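Local coordinates for heptaprenyl diphosphate synthase (HEPPP synthase) subunit 1 family protein (PDB 5H9D) that probably serves as the small partner subunit that pairs with a farnesyl-pyrophosphate-synthetase-like chain to form the two-component enzyme making heptaprenyl diphosphate, at residues R10-R15 against D75-H80; I25-R30 against I51-R56; D42-A47 against A86-L91; L58-Y63 against F165-Q170; S98-E103 against T130-I135. All blocks are in the same frame, centred on the assembly; numbering follows the deposited sequence.

Interaction 1: residues R10-R15 against D75-H80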
# COMPACT_ATOMS: atom_id res chain seq x y z
N ARG C 10 -16.15 -2.84 15.52
CA ARG C 10 -15.75 -4.19 15.85
C ARG C 10 -14.76 -4.71 14.80
O ARG C 10 -13.78 -5.34 15.15
CB ARG C 10 -16.97 -5.11 15.94
CG ARG C 10 -16.62 -6.58 16.02
CD ARG C 10 -17.87 -7.39 16.28
NE ARG C 10 -19.06 -6.68 15.84
CZ ARG C 10 -20.26 -7.25 15.75
NH1 ARG C 10 -20.41 -8.53 16.08
NH2 ARG C 10 -21.32 -6.53 15.35
N GLN C 11 -15.03 -4.43 13.52
CA GLN C 11 -14.12 -4.88 12.46
C GLN C 11 -12.76 -4.20 12.59
O GLN C 11 -11.74 -4.87 12.50
CB GLN C 11 -14.71 -4.62 11.06
CG GLN C 11 -15.76 -5.62 10.64
CD GLN C 11 -16.38 -5.34 9.28
OE1 GLN C 11 -15.71 -5.37 8.26
NE2 GLN C 11 -17.68 -5.06 9.26
N ILE C 12 -12.73 -2.89 12.82
CA ILE C 12 -11.47 -2.16 12.97
C ILE C 12 -10.70 -2.80 14.12
O ILE C 12 -9.47 -2.85 14.13
CB ILE C 12 -11.69 -0.67 13.29
CG1 ILE C 12 -12.28 0.05 12.09
CG2 ILE C 12 -10.37 -0.02 13.70
CD1 ILE C 12 -11.32 0.27 10.98
N GLU C 13 -11.46 -3.30 15.08
CA GLU C 13 -10.94 -3.95 16.27
C GLU C 13 -10.08 -5.15 15.94
O GLU C 13 -8.92 -5.22 16.34
CB GLU C 13 -12.12 -4.37 17.14
CG GLU C 13 -12.37 -3.45 18.31
CD GLU C 13 -11.29 -3.62 19.33
OE1 GLU C 13 -11.23 -4.73 19.91
OE2 GLU C 13 -10.51 -2.66 19.54
N GLU C 14 -10.66 -6.11 15.23
CA GLU C 14 -9.92 -7.30 14.86
C GLU C 14 -8.66 -6.92 14.11
O GLU C 14 -7.55 -7.37 14.44
CB GLU C 14 -10.79 -8.23 14.01
CG GLU C 14 -11.78 -7.49 13.10
CD GLU C 14 -12.13 -8.27 11.82
OE1 GLU C 14 -11.23 -8.44 10.95
OE2 GLU C 14 -13.30 -8.72 11.70
N ARG C 15 -8.83 -6.06 13.10
CA ARG C 15 -7.74 -5.57 12.26
C ARG C 15 -6.66 -4.80 13.05
O ARG C 15 -5.49 -4.85 12.70
CB ARG C 15 -8.32 -4.70 11.12
CG ARG C 15 -8.41 -5.38 9.71
CD ARG C 15 -8.84 -6.83 9.80
NE ARG C 15 -8.79 -7.59 8.55
CZ ARG C 15 -9.63 -7.40 7.55
NH1 ARG C 15 -10.56 -6.46 7.65
NH2 ARG C 15 -9.62 -8.19 6.48
N ASP C 75 -4.60 3.76 6.32
CA ASP C 75 -4.42 2.85 5.20
C ASP C 75 -4.85 1.41 5.49
O ASP C 75 -5.22 0.65 4.59
CB ASP C 75 -2.98 2.90 4.74
CG ASP C 75 -2.67 4.15 3.92
OD1 ASP C 75 -3.37 4.39 2.90
OD2 ASP C 75 -1.73 4.88 4.30
N LEU C 76 -4.80 1.02 6.76
CA LEU C 76 -5.23 -0.32 7.14
C LEU C 76 -6.75 -0.36 6.95
O LEU C 76 -7.30 -1.31 6.41
CB LEU C 76 -4.90 -0.60 8.61
CG LEU C 76 -5.47 -1.91 9.18
CD1 LEU C 76 -4.79 -3.06 8.57
CD2 LEU C 76 -5.31 -1.91 10.65
N ILE C 77 -7.40 0.69 7.43
CA ILE C 77 -8.84 0.82 7.34
C ILE C 77 -9.22 0.82 5.87
O ILE C 77 -10.27 0.32 5.44
CB ILE C 77 -9.29 2.11 8.04
CG1 ILE C 77 -8.82 2.07 9.50
CG2 ILE C 77 -10.80 2.26 7.98
CD1 ILE C 77 -9.15 3.31 10.32
N SER C 78 -8.31 1.35 5.07
CA SER C 78 -8.54 1.43 3.65
C SER C 78 -8.40 0.06 3.03
O SER C 78 -9.21 -0.33 2.20
CB SER C 78 -7.57 2.42 3.03
OG SER C 78 -7.90 2.60 1.69
N ALA C 79 -7.38 -0.68 3.44
CA ALA C 79 -7.17 -2.02 2.92
C ALA C 79 -8.35 -2.85 3.41
O ALA C 79 -8.85 -3.74 2.71
CB ALA C 79 -5.85 -2.59 3.41
N HIS C 80 -8.82 -2.55 4.61
CA HIS C 80 -9.95 -3.27 5.15
C HIS C 80 -11.12 -3.13 4.19
O HIS C 80 -11.80 -4.10 3.89
CB HIS C 80 -10.32 -2.74 6.54
CG HIS C 80 -11.51 -3.43 7.13
ND1 HIS C 80 -12.01 -4.61 6.62
CD2 HIS C 80 -12.32 -3.09 8.16
CE1 HIS C 80 -13.06 -4.98 7.32
NE2 HIS C 80 -13.28 -4.08 8.26
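Leu-76 meets the last turn of helix 4-15 first: its CD2 lies 3.6 Å from the backbone oxygen Arg-15 O and also faces CB of that arginine. At Ile-77 the contact is purely apolar. Ile-12 sends its CD1 into the branch point of this side chain, 3.4 Å from Ile-77 CG1, with Ile-77 CG2 and CD1 also close, so a single methyl touches both arms. His-80 comes one turn later and takes the most surface. Its CG stands opposite the backbone N (chi1 178°), which carries the imidazole out between two polar side chains. The Gln-11 amide sits at the ring edge, OE1 2.8 Å from His-80 NE2, its plane turned 72° from the ring; it is crowded against the imidazole in the model, and its exact place is doubtful. Arg-15 comes over a ring face instead, its NH1 2.6 Å from His-80 ND1 and its guanidinium nearly upright on the imidazole. The stronger partner of that arginine is Glu-135 of the chain of Farnesyl pyrophosphate synthetase, which forms a salt bridge with it; Val-138 of the same chain packs on Leu-76. The two short helical segments run at 112°: an N-terminal helix laid across a core helix, at the subunit interface of an all-helical prenyl synthase-like fold.

Interaction 2: residues I25-R30 against I51-R56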
# COMPACT_ATOMS: atom_id res chain seq x y z
N ILE C 25 -9.66 8.19 15.26
CA ILE C 25 -10.63 7.64 14.30
C ILE C 25 -12.11 8.02 14.49
O ILE C 25 -12.86 7.23 15.06
CB ILE C 25 -10.59 6.09 14.24
CG1 ILE C 25 -9.17 5.58 14.01
CG2 ILE C 25 -11.45 5.60 13.09
CD1 ILE C 25 -9.06 4.09 14.01
N ASN C 26 -12.54 9.19 14.01
CA ASN C 26 -13.96 9.58 14.11
C ASN C 26 -14.70 8.76 13.05
O ASN C 26 -14.25 8.67 11.92
CB ASN C 26 -14.18 11.05 13.80
CG ASN C 26 -13.38 11.97 14.69
OD1 ASN C 26 -12.82 11.55 15.72
ND2 ASN C 26 -13.32 13.24 14.32
N ILE C 27 -15.84 8.19 13.40
CA ILE C 27 -16.58 7.39 12.43
C ILE C 27 -17.91 8.00 12.00
O ILE C 27 -18.94 7.36 12.11
CB ILE C 27 -16.86 5.97 12.98
CG1 ILE C 27 -15.55 5.27 13.31
CG2 ILE C 27 -17.61 5.14 11.94
CD1 ILE C 27 -15.72 3.84 13.85
N ASN C 28 -17.89 9.23 11.52
CA ASN C 28 -19.11 9.91 11.05
C ASN C 28 -20.39 9.12 11.33
O ASN C 28 -20.83 8.31 10.49
CB ASN C 28 -18.99 10.19 9.54
CG ASN C 28 -20.18 10.95 8.98
OD1 ASN C 28 -21.31 10.47 8.99
ND2 ASN C 28 -19.93 12.16 8.48
N HIS C 29 -20.97 9.35 12.50
CA HIS C 29 -22.19 8.66 12.93
C HIS C 29 -23.40 8.86 12.02
O HIS C 29 -24.06 7.88 11.66
CB HIS C 29 -22.53 9.08 14.36
CG HIS C 29 -21.57 8.57 15.39
ND1 HIS C 29 -21.42 7.22 15.67
CD2 HIS C 29 -20.70 9.21 16.20
CE1 HIS C 29 -20.50 7.07 16.61
NE2 HIS C 29 -20.05 8.26 16.95
N ARG C 30 -23.69 10.10 11.64
CA ARG C 30 -24.80 10.39 10.73
C ARG C 30 -24.92 9.40 9.57
O ARG C 30 -25.89 8.66 9.47
CB ARG C 30 -24.64 11.79 10.14
CG ARG C 30 -25.30 12.88 10.93
CD ARG C 30 -26.81 12.86 10.78
NE ARG C 30 -27.44 13.79 11.72
CZ ARG C 30 -27.43 13.64 13.05
NH1 ARG C 30 -26.82 12.60 13.62
NH2 ARG C 30 -28.02 14.55 13.82
N ILE C 51 -14.65 3.25 3.72
CA ILE C 51 -13.84 4.07 2.85
C ILE C 51 -14.01 5.55 3.21
O ILE C 51 -13.07 6.34 3.07
CB ILE C 51 -14.15 3.78 1.36
CG1 ILE C 51 -13.12 4.50 0.50
CG2 ILE C 51 -15.53 4.19 0.99
CD1 ILE C 51 -11.72 3.99 0.70
N ASP C 52 -15.18 5.90 3.73
CA ASP C 52 -15.45 7.27 4.16
C ASP C 52 -14.59 7.55 5.40
O ASP C 52 -14.12 8.68 5.62
CB ASP C 52 -16.95 7.41 4.50
CG ASP C 52 -17.30 8.78 5.13
OD1 ASP C 52 -17.31 8.88 6.38
OD2 ASP C 52 -17.58 9.76 4.39
N THR C 53 -14.38 6.50 6.20
CA THR C 53 -13.60 6.60 7.44
C THR C 53 -12.09 6.78 7.21
O THR C 53 -11.48 7.71 7.76
CB THR C 53 -13.83 5.34 8.35
OG1 THR C 53 -15.22 5.20 8.64
CG2 THR C 53 -13.09 5.47 9.65
N SER C 54 -11.49 5.91 6.41
CA SER C 54 -10.06 6.06 6.18
C SER C 54 -9.80 7.43 5.58
O SER C 54 -8.99 8.21 6.11
CB SER C 54 -9.54 4.95 5.27
OG SER C 54 -10.34 4.81 4.11
N MET C 55 -10.51 7.73 4.49
CA MET C 55 -10.40 9.00 3.79
C MET C 55 -10.45 10.22 4.73
O MET C 55 -9.59 11.10 4.69
CB MET C 55 -11.51 9.09 2.74
CG MET C 55 -11.42 8.07 1.59
SD MET C 55 -10.06 8.43 0.53
CE MET C 55 -8.76 7.33 1.19
N ARG C 56 -11.46 10.28 5.61
CA ARG C 56 -11.55 11.41 6.54
C ARG C 56 -10.44 11.37 7.60
O ARG C 56 -10.06 12.42 8.15
CB ARG C 56 -12.93 11.44 7.21
CG ARG C 56 -13.07 12.58 8.20
CD ARG C 56 -14.48 12.74 8.76
NE ARG C 56 -15.49 12.78 7.70
CZ ARG C 56 -16.16 11.72 7.28
NH1 ARG C 56 -15.94 10.53 7.84
NH2 ARG C 56 -17.04 11.83 6.28
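Asn-28 lies over one face of the Arg-56 guanidinium, with CB 3.5 Å from Arg-56 NH1 and ND2 near NH2; its amide plane is inclined 38° to that of the guanidinium. At the edge of the same group sits Asp-52, one turn back on the helix. Arg-56 holds it end-on: NH1 bonds Asp-52 OD1 at 2.6 Å in the guanidinium plane, and NH2 bonds Asp-52 OD2 at 2.9 Å, tilted from it. This salt bridge fixes the rotation of the flat group that Asn-28 covers. Asn-28 is itself tied down, since its OD1 caps Leu-31 N at the start of the short helix 29-32. Back along the helix, Thr-53 presents its methyl to the loop, CG2 3.8 Å from Ile-25 CG2, while its OG1 bonds back to Leu-49 O. Residues 25-28 thus run along helix 43-65, between it and its neighbours; Ile-25 also packs on Ile-73 and Ile-77 of helix 70-88, and Ile-27 and Thr-53 both meet Leu-8 of helix 4-15.

Interaction 3: residues D42-A47 against A86-L91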
# COMPACT_ATOMS: atom_id res chain seq x y z
N ASP C 42 -25.49 -6.06 3.64
CA ASP C 42 -24.88 -5.69 4.91
C ASP C 42 -23.51 -5.05 4.73
O ASP C 42 -23.27 -3.89 5.10
CB ASP C 42 -24.75 -6.92 5.81
CG ASP C 42 -26.08 -7.40 6.35
OD1 ASP C 42 -26.67 -6.66 7.17
OD2 ASP C 42 -26.53 -8.50 5.94
N VAL C 43 -22.61 -5.84 4.17
CA VAL C 43 -21.25 -5.41 3.92
C VAL C 43 -21.23 -4.10 3.13
O VAL C 43 -20.49 -3.17 3.47
CB VAL C 43 -20.50 -6.49 3.13
CG1 VAL C 43 -19.90 -7.51 4.09
CG2 VAL C 43 -21.49 -7.18 2.18
N ALA C 44 -22.06 -4.05 2.09
CA ALA C 44 -22.15 -2.87 1.23
C ALA C 44 -22.37 -1.60 2.05
O ALA C 44 -22.01 -0.50 1.62
CB ALA C 44 -23.28 -3.05 0.22
N LYS C 45 -22.97 -1.74 3.23
CA LYS C 45 -23.18 -0.58 4.08
C LYS C 45 -21.84 -0.19 4.66
O LYS C 45 -21.31 0.86 4.35
CB LYS C 45 -24.15 -0.89 5.22
CG LYS C 45 -25.55 -0.35 5.03
CD LYS C 45 -26.42 -0.80 6.19
CE LYS C 45 -27.89 -0.41 6.00
NZ LYS C 45 -28.70 -1.00 7.10
N VAL C 46 -21.28 -1.07 5.48
CA VAL C 46 -20.01 -0.78 6.13
C VAL C 46 -18.86 -0.50 5.15
O VAL C 46 -17.96 0.29 5.47
CB VAL C 46 -19.61 -1.91 7.13
CG1 VAL C 46 -19.15 -3.14 6.38
CG2 VAL C 46 -18.56 -1.40 8.11
N ALA C 47 -18.87 -1.12 3.98
CA ALA C 47 -17.79 -0.84 3.02
C ALA C 47 -17.84 0.66 2.77
O ALA C 47 -16.83 1.36 2.91
CB ALA C 47 -17.99 -1.61 1.72
N ALA C 86 -14.23 -7.29 -1.58
CA ALA C 86 -13.94 -8.68 -1.94
C ALA C 86 -15.07 -9.65 -1.60
O ALA C 86 -15.41 -10.51 -2.42
CB ALA C 86 -12.65 -9.13 -1.28
N GLU C 87 -15.65 -9.54 -0.40
CA GLU C 87 -16.75 -10.45 -0.06
C GLU C 87 -18.08 -10.02 -0.69
O GLU C 87 -18.97 -10.86 -0.86
CB GLU C 87 -16.91 -10.62 1.47
CG GLU C 87 -17.08 -9.36 2.27
CD GLU C 87 -16.65 -9.55 3.73
OE1 GLU C 87 -15.44 -9.80 3.97
OE2 GLU C 87 -17.53 -9.44 4.63
N ILE C 88 -18.21 -8.74 -1.06
CA ILE C 88 -19.42 -8.24 -1.72
C ILE C 88 -19.57 -8.87 -3.11
O ILE C 88 -20.64 -8.88 -3.71
CB ILE C 88 -19.39 -6.70 -1.83
CG1 ILE C 88 -19.57 -6.08 -0.44
CG2 ILE C 88 -20.49 -6.22 -2.75
CD1 ILE C 88 -19.72 -4.57 -0.42
N ASN C 89 -18.47 -9.40 -3.64
CA ASN C 89 -18.48 -10.10 -4.91
C ASN C 89 -19.09 -9.39 -6.11
O ASN C 89 -18.94 -9.87 -7.24
CB ASN C 89 -19.16 -11.45 -4.73
CG ASN C 89 -18.59 -12.51 -5.63
OD1 ASN C 89 -18.41 -12.31 -6.84
ND2 ASN C 89 -18.32 -13.67 -5.04
N ASP C 90 -19.80 -8.29 -5.89
CA ASP C 90 -20.38 -7.53 -7.00
C ASP C 90 -19.23 -6.79 -7.67
O ASP C 90 -18.83 -5.71 -7.23
CB ASP C 90 -21.40 -6.50 -6.50
CG ASP C 90 -21.92 -5.60 -7.62
OD1 ASP C 90 -21.18 -5.37 -8.61
OD2 ASP C 90 -23.06 -5.12 -7.49
N LEU C 91 -18.70 -7.36 -8.74
CA LEU C 91 -17.56 -6.74 -9.40
C LEU C 91 -17.80 -5.34 -9.98
O LEU C 91 -16.95 -4.47 -9.81
CB LEU C 91 -17.03 -7.68 -10.48
CG LEU C 91 -15.68 -7.26 -11.02
CD1 LEU C 91 -14.99 -8.47 -11.64
CD2 LEU C 91 -15.87 -6.14 -12.02
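Ile-88 and Val-43 form the centre of this contact, their side chains lying alongside one another and running in reverse senses, with Val-43 CG2 3.4 Å from Ile-88 CG1. The isoleucine is stretched beyond its branch (chi2 -174°), which pushes CD1 across the first turns of helix 43-65: it rests 3.4 Å from Ala-44 CA and 4.0 Å from Ala-47 CB. Small alanine side chains let the methyl lie right against the backbone there. The other branch of Val-43, CG1, touches the carboxylate end of Glu-87, a residue that is otherwise exposed.

Going outward, Ala-44 has Phe-140 of helix 118-140 as a further neighbour. Directly after Ile-88 the chain leaves the helix: Asn-89 takes a positive phi (52°), and Asp-90 then caps the following helix, its OD1 accepting from Phe-93 N. The other oxygen, Asp-90 OD2, bonds His-139 NE2, linking the turn to helix 118-140. The second subunit borders the same end, where Asn-127 of the chain of Farnesyl pyrophosphate synthetase donates to Ala-86 O. In this all-alpha fold the last turn of helix 70-88 packs on the first turns of helix 43-65, just before a short link with an Asp N-cap leads into helix 91-112.

Interaction 4: residues L58-Y63 against F165-Q170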
# COMPACT_ATOMS: atom_id res chain seq x y z
N LEU C 58 -7.26 10.20 7.07
CA LEU C 58 -6.04 10.68 6.43
C LEU C 58 -6.15 12.18 6.21
O LEU C 58 -5.15 12.90 6.22
CB LEU C 58 -5.79 9.94 5.10
CG LEU C 58 -5.61 8.40 5.16
CD1 LEU C 58 -5.89 7.80 3.83
CD2 LEU C 58 -4.22 8.03 5.62
N ASP C 59 -7.37 12.66 6.00
CA ASP C 59 -7.54 14.09 5.81
C ASP C 59 -7.07 14.79 7.05
O ASP C 59 -6.21 15.67 7.01
CB ASP C 59 -9.01 14.44 5.60
CG ASP C 59 -9.40 14.48 4.15
OD1 ASP C 59 -8.54 14.91 3.34
OD2 ASP C 59 -10.55 14.11 3.83
N ASP C 60 -7.64 14.35 8.17
CA ASP C 60 -7.37 14.88 9.50
C ASP C 60 -5.93 14.88 9.97
O ASP C 60 -5.54 15.76 10.71
CB ASP C 60 -8.22 14.14 10.53
CG ASP C 60 -9.70 14.41 10.35
OD1 ASP C 60 -10.04 15.50 9.82
OD2 ASP C 60 -10.53 13.55 10.73
N ILE C 61 -5.16 13.88 9.57
CA ILE C 61 -3.78 13.79 9.98
C ILE C 61 -3.01 15.10 9.75
O ILE C 61 -2.22 15.52 10.58
CB ILE C 61 -3.10 12.59 9.27
CG1 ILE C 61 -3.57 11.29 9.95
CG2 ILE C 61 -1.58 12.73 9.26
CD1 ILE C 61 -3.43 10.06 9.10
N THR C 62 -3.26 15.75 8.63
CA THR C 62 -2.56 16.99 8.32
C THR C 62 -3.19 18.24 8.98
O THR C 62 -2.53 19.27 9.10
CB THR C 62 -2.46 17.17 6.78
OG1 THR C 62 -2.20 15.91 6.15
CG2 THR C 62 -1.30 18.06 6.43
N TYR C 63 -4.46 18.13 9.40
CA TYR C 63 -5.16 19.26 10.04
C TYR C 63 -5.12 19.25 11.58
O TYR C 63 -4.97 20.29 12.21
CB TYR C 63 -6.62 19.35 9.60
CG TYR C 63 -7.24 20.66 10.02
CD1 TYR C 63 -6.62 21.88 9.69
CD2 TYR C 63 -8.44 20.71 10.74
CE1 TYR C 63 -7.18 23.12 10.09
CE2 TYR C 63 -9.00 21.94 11.14
CZ TYR C 63 -8.36 23.14 10.81
OH TYR C 63 -8.89 24.35 11.22
N PHE C 165 -16.62 22.34 9.85
CA PHE C 165 -15.39 22.62 9.13
C PHE C 165 -14.81 21.31 8.65
O PHE C 165 -14.35 20.48 9.44
CB PHE C 165 -14.38 23.32 10.03
CG PHE C 165 -13.30 24.06 9.27
CD1 PHE C 165 -13.61 25.15 8.47
CD2 PHE C 165 -11.96 23.73 9.43
CE1 PHE C 165 -12.61 25.89 7.84
CE2 PHE C 165 -10.95 24.47 8.81
CZ PHE C 165 -11.28 25.55 8.01
N LYS C 166 -14.86 21.15 7.32
CA LYS C 166 -14.38 20.01 6.56
C LYS C 166 -13.16 19.27 7.04
O LYS C 166 -13.27 18.14 7.49
CB LYS C 166 -14.11 20.45 5.13
CG LYS C 166 -15.35 20.70 4.30
CD LYS C 166 -16.40 21.52 5.03
CE LYS C 166 -17.69 21.54 4.21
NZ LYS C 166 -18.12 20.15 3.88
N LYS C 167 -12.00 19.91 6.92
CA LYS C 167 -10.67 19.38 7.27
C LYS C 167 -9.96 19.41 5.93
O LYS C 167 -8.78 19.74 5.84
CB LYS C 167 -10.72 17.94 7.80
CG LYS C 167 -10.98 16.90 6.72
CD LYS C 167 -11.77 15.72 7.26
CE LYS C 167 -12.10 14.73 6.14
NZ LYS C 167 -12.83 15.36 5.00
N TYR C 168 -10.71 19.05 4.88
CA TYR C 168 -10.16 19.10 3.54
C TYR C 168 -10.30 20.57 3.06
O TYR C 168 -9.69 20.97 2.05
CB TYR C 168 -10.87 18.12 2.58
CG TYR C 168 -12.37 18.28 2.40
CD1 TYR C 168 -13.26 17.38 2.95
CD2 TYR C 168 -12.88 19.34 1.66
CE1 TYR C 168 -14.63 17.53 2.79
CE2 TYR C 168 -14.24 19.51 1.49
CZ TYR C 168 -15.12 18.61 2.06
OH TYR C 168 -16.49 18.84 1.94
N ASN C 169 -11.08 21.35 3.81
CA ASN C 169 -11.24 22.77 3.50
C ASN C 169 -10.16 23.54 4.31
O ASN C 169 -10.14 24.77 4.32
CB ASN C 169 -12.67 23.26 3.85
CG ASN C 169 -13.58 23.44 2.60
OD1 ASN C 169 -14.63 22.81 2.48
ND2 ASN C 169 -13.18 24.33 1.68
N GLN C 170 -9.26 22.80 4.95
CA GLN C 170 -8.15 23.37 5.74
C GLN C 170 -7.49 24.65 5.17
O GLN C 170 -7.31 25.61 5.89
CB GLN C 170 -7.06 22.28 5.97
CG GLN C 170 -5.64 22.62 5.46
CD GLN C 170 -4.64 21.43 5.46
OE1 GLN C 170 -4.70 20.53 4.61
NE2 GLN C 170 -3.71 21.45 6.41
O HOH W 1 -6.22 18.10 5.12
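The side chains of Tyr-63 and Phe-165 run at about a right angle to each other, the phenol reaching over so that Tyr-63 OH lies 3.2 Å from Phe-165 CE2. Their ring planes, however, are inclined at only 47°, with centroids 5.6 Å apart, an oblique pairing. Gln-170 meets the same side of the tyrosine nearer its root, CB 3.8 Å from Tyr-63 CD1, its chain heading the reverse way. Lys-167 instead runs across Asp-59: bent at chi2 and again at chi4, it brushes the Asp-60 carboxylate with its aliphatic part and brings NZ 2.9 Å from Asp-59 OD2. This salt bridge is weak as a hydrogen bond, and the oxygen's position is not fully certain; the stronger partner of Asp-59 is Lys-108 of helix 91-112. A water sits between the two segments, 3.1 Å from Asp-59 O and 2.9 Å from Gln-170 OE1. The irregular loop between helices 150-153 and 174-180 thus packs against the C-terminal turns of helix 43-65, which widen into a pi-type turn at 61-63, in a fold built of helices and loops without strands.

Interaction 5: residues S98-E103 against T130-I135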
# COMPACT_ATOMS: atom_id res chain seq x y z
N SER C 98 -14.48 2.63 -7.10
CA SER C 98 -13.10 3.09 -7.14
C SER C 98 -13.00 4.27 -8.08
O SER C 98 -12.07 5.05 -7.99
CB SER C 98 -12.10 1.99 -7.55
OG SER C 98 -12.38 1.42 -8.81
N LYS C 99 -13.99 4.40 -8.97
CA LYS C 99 -14.03 5.54 -9.89
C LYS C 99 -14.33 6.77 -9.02
O LYS C 99 -13.87 7.89 -9.31
CB LYS C 99 -15.15 5.32 -10.92
CG LYS C 99 -15.51 6.55 -11.77
CD LYS C 99 -17.04 6.92 -11.72
CE LYS C 99 -17.52 7.61 -10.40
NZ LYS C 99 -16.91 8.95 -10.09
N ALA C 100 -15.08 6.55 -7.94
CA ALA C 100 -15.45 7.59 -7.00
C ALA C 100 -14.29 7.96 -6.07
O ALA C 100 -14.05 9.16 -5.81
CB ALA C 100 -16.67 7.15 -6.17
N ILE C 101 -13.56 6.95 -5.59
CA ILE C 101 -12.43 7.23 -4.74
C ILE C 101 -11.37 8.09 -5.45
O ILE C 101 -10.91 9.09 -4.89
CB ILE C 101 -11.78 5.92 -4.19
CG1 ILE C 101 -12.78 5.18 -3.29
CG2 ILE C 101 -10.58 6.27 -3.31
CD1 ILE C 101 -12.31 3.84 -2.81
N VAL C 102 -10.96 7.76 -6.67
CA VAL C 102 -9.95 8.62 -7.29
C VAL C 102 -10.50 10.03 -7.48
O VAL C 102 -9.78 11.00 -7.32
CB VAL C 102 -9.34 8.06 -8.69
CG1 VAL C 102 -9.88 6.70 -9.02
CG2 VAL C 102 -9.56 9.04 -9.81
N GLU C 103 -11.79 10.15 -7.78
CA GLU C 103 -12.39 11.47 -7.97
C GLU C 103 -12.42 12.32 -6.70
O GLU C 103 -12.06 13.51 -6.69
CB GLU C 103 -13.80 11.31 -8.51
CG GLU C 103 -14.56 12.61 -8.54
CD GLU C 103 -15.78 12.55 -9.42
OE1 GLU C 103 -16.41 11.46 -9.49
OE2 GLU C 103 -16.12 13.60 -10.03
N THR C 130 -21.32 13.35 -0.62
CA THR C 130 -22.42 12.42 -0.93
C THR C 130 -22.07 11.24 -1.83
O THR C 130 -22.73 10.21 -1.80
CB THR C 130 -23.59 13.18 -1.63
OG1 THR C 130 -23.11 13.81 -2.83
CG2 THR C 130 -24.18 14.23 -0.71
N LEU C 131 -21.02 11.42 -2.64
CA LEU C 131 -20.56 10.43 -3.60
C LEU C 131 -20.49 9.00 -3.09
O LEU C 131 -21.07 8.12 -3.72
CB LEU C 131 -19.20 10.85 -4.15
CG LEU C 131 -18.78 10.33 -5.53
CD1 LEU C 131 -19.90 10.57 -6.55
CD2 LEU C 131 -17.48 11.03 -5.96
N PHE C 132 -19.82 8.74 -1.98
CA PHE C 132 -19.78 7.35 -1.53
C PHE C 132 -21.15 6.79 -1.21
O PHE C 132 -21.49 5.72 -1.68
CB PHE C 132 -18.85 7.15 -0.34
CG PHE C 132 -17.40 7.35 -0.68
CD1 PHE C 132 -16.94 7.04 -1.96
CD2 PHE C 132 -16.51 7.88 0.26
CE1 PHE C 132 -15.62 7.27 -2.31
CE2 PHE C 132 -15.19 8.11 -0.09
CZ PHE C 132 -14.74 7.80 -1.38
N PRO C 133 -21.95 7.49 -0.40
CA PRO C 133 -23.27 6.91 -0.13
C PRO C 133 -24.17 6.93 -1.37
O PRO C 133 -24.87 5.96 -1.63
CB PRO C 133 -23.81 7.77 1.02
CG PRO C 133 -23.02 9.03 0.95
CD PRO C 133 -21.64 8.58 0.54
N TYR C 134 -24.12 8.02 -2.14
CA TYR C 134 -24.93 8.13 -3.35
C TYR C 134 -24.78 6.91 -4.22
O TYR C 134 -25.78 6.30 -4.59
CB TYR C 134 -24.56 9.38 -4.17
CG TYR C 134 -25.16 9.43 -5.57
CD1 TYR C 134 -24.65 8.64 -6.60
CD2 TYR C 134 -26.25 10.26 -5.86
CE1 TYR C 134 -25.21 8.66 -7.88
CE2 TYR C 134 -26.82 10.29 -7.15
CZ TYR C 134 -26.30 9.48 -8.15
OH TYR C 134 -26.85 9.47 -9.41
N ILE C 135 -23.55 6.54 -4.55
CA ILE C 135 -23.33 5.38 -5.42
C ILE C 135 -23.49 4.03 -4.68
O ILE C 135 -23.74 3.01 -5.31
CB ILE C 135 -21.92 5.43 -6.16
CG1 ILE C 135 -20.89 4.59 -5.43
CG2 ILE C 135 -21.38 6.83 -6.24
CD1 ILE C 135 -20.85 3.20 -5.90
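Glu-103 OE1 is held by a salt bridge from Lys-99 NZ at 2.6 Å, one turn back on the same helix, and rests 3.7 Å from Leu-131 CD2 across the contact. Its partner oxygen, OE2, pairs with Lys-127, so one carboxylate ties helix 91-112 to helix 118-140 while its flank touches leucine. The chain of Glu-103 is extended, with CG trans to the backbone N (chi1 172°), and it crosses Leu-131 at about a right angle. The two segments run nearly antiparallel (172°), their axes 9.9 Å apart, and the packing is that of an antiparallel pair in an all-alpha bundle. Ala-100 lies at the closest backbone approach: its CB is 3.9 Å from Leu-131 CG and meets the edge of the Phe-132 ring. The Ile-101 side chain, at about a right angle to that of Phe-132, brings CG1 obliquely to the ring, 3.7 Å from Phe-132 CE1. Helix 118-140 is kinked here; the N of Phe-132 and of Pro-133 make no bond to the preceding turn. Ile-51 and Met-55 of helix 43-65 also pack on the phenylalanine.

From the N terminus, interaction 1 opens on helix 4-15, and the loop it closes at helix 70-88 holds all of interaction 2, which joins loop 25-28 to helix 43-65. Interaction 3 starts at 42-47, inside both, and closes at 86-91, so it crosses them. Interaction 4 leaves the same helix 43-65 at 58-63 and crosses interactions 1 and 3; its long loop, ending at 165-170, encloses interaction 5 between helices 91-112 and 118-140. Helix 43-65 therefore serves interactions 2, 3 and 4, with 3 and 4 on opposite sides of the chain centre. Interactions 2 and 5 meet where Ile-51 packs on Ile-101 and Phe-132; Arg-56 touches Lys-167 of interaction 4.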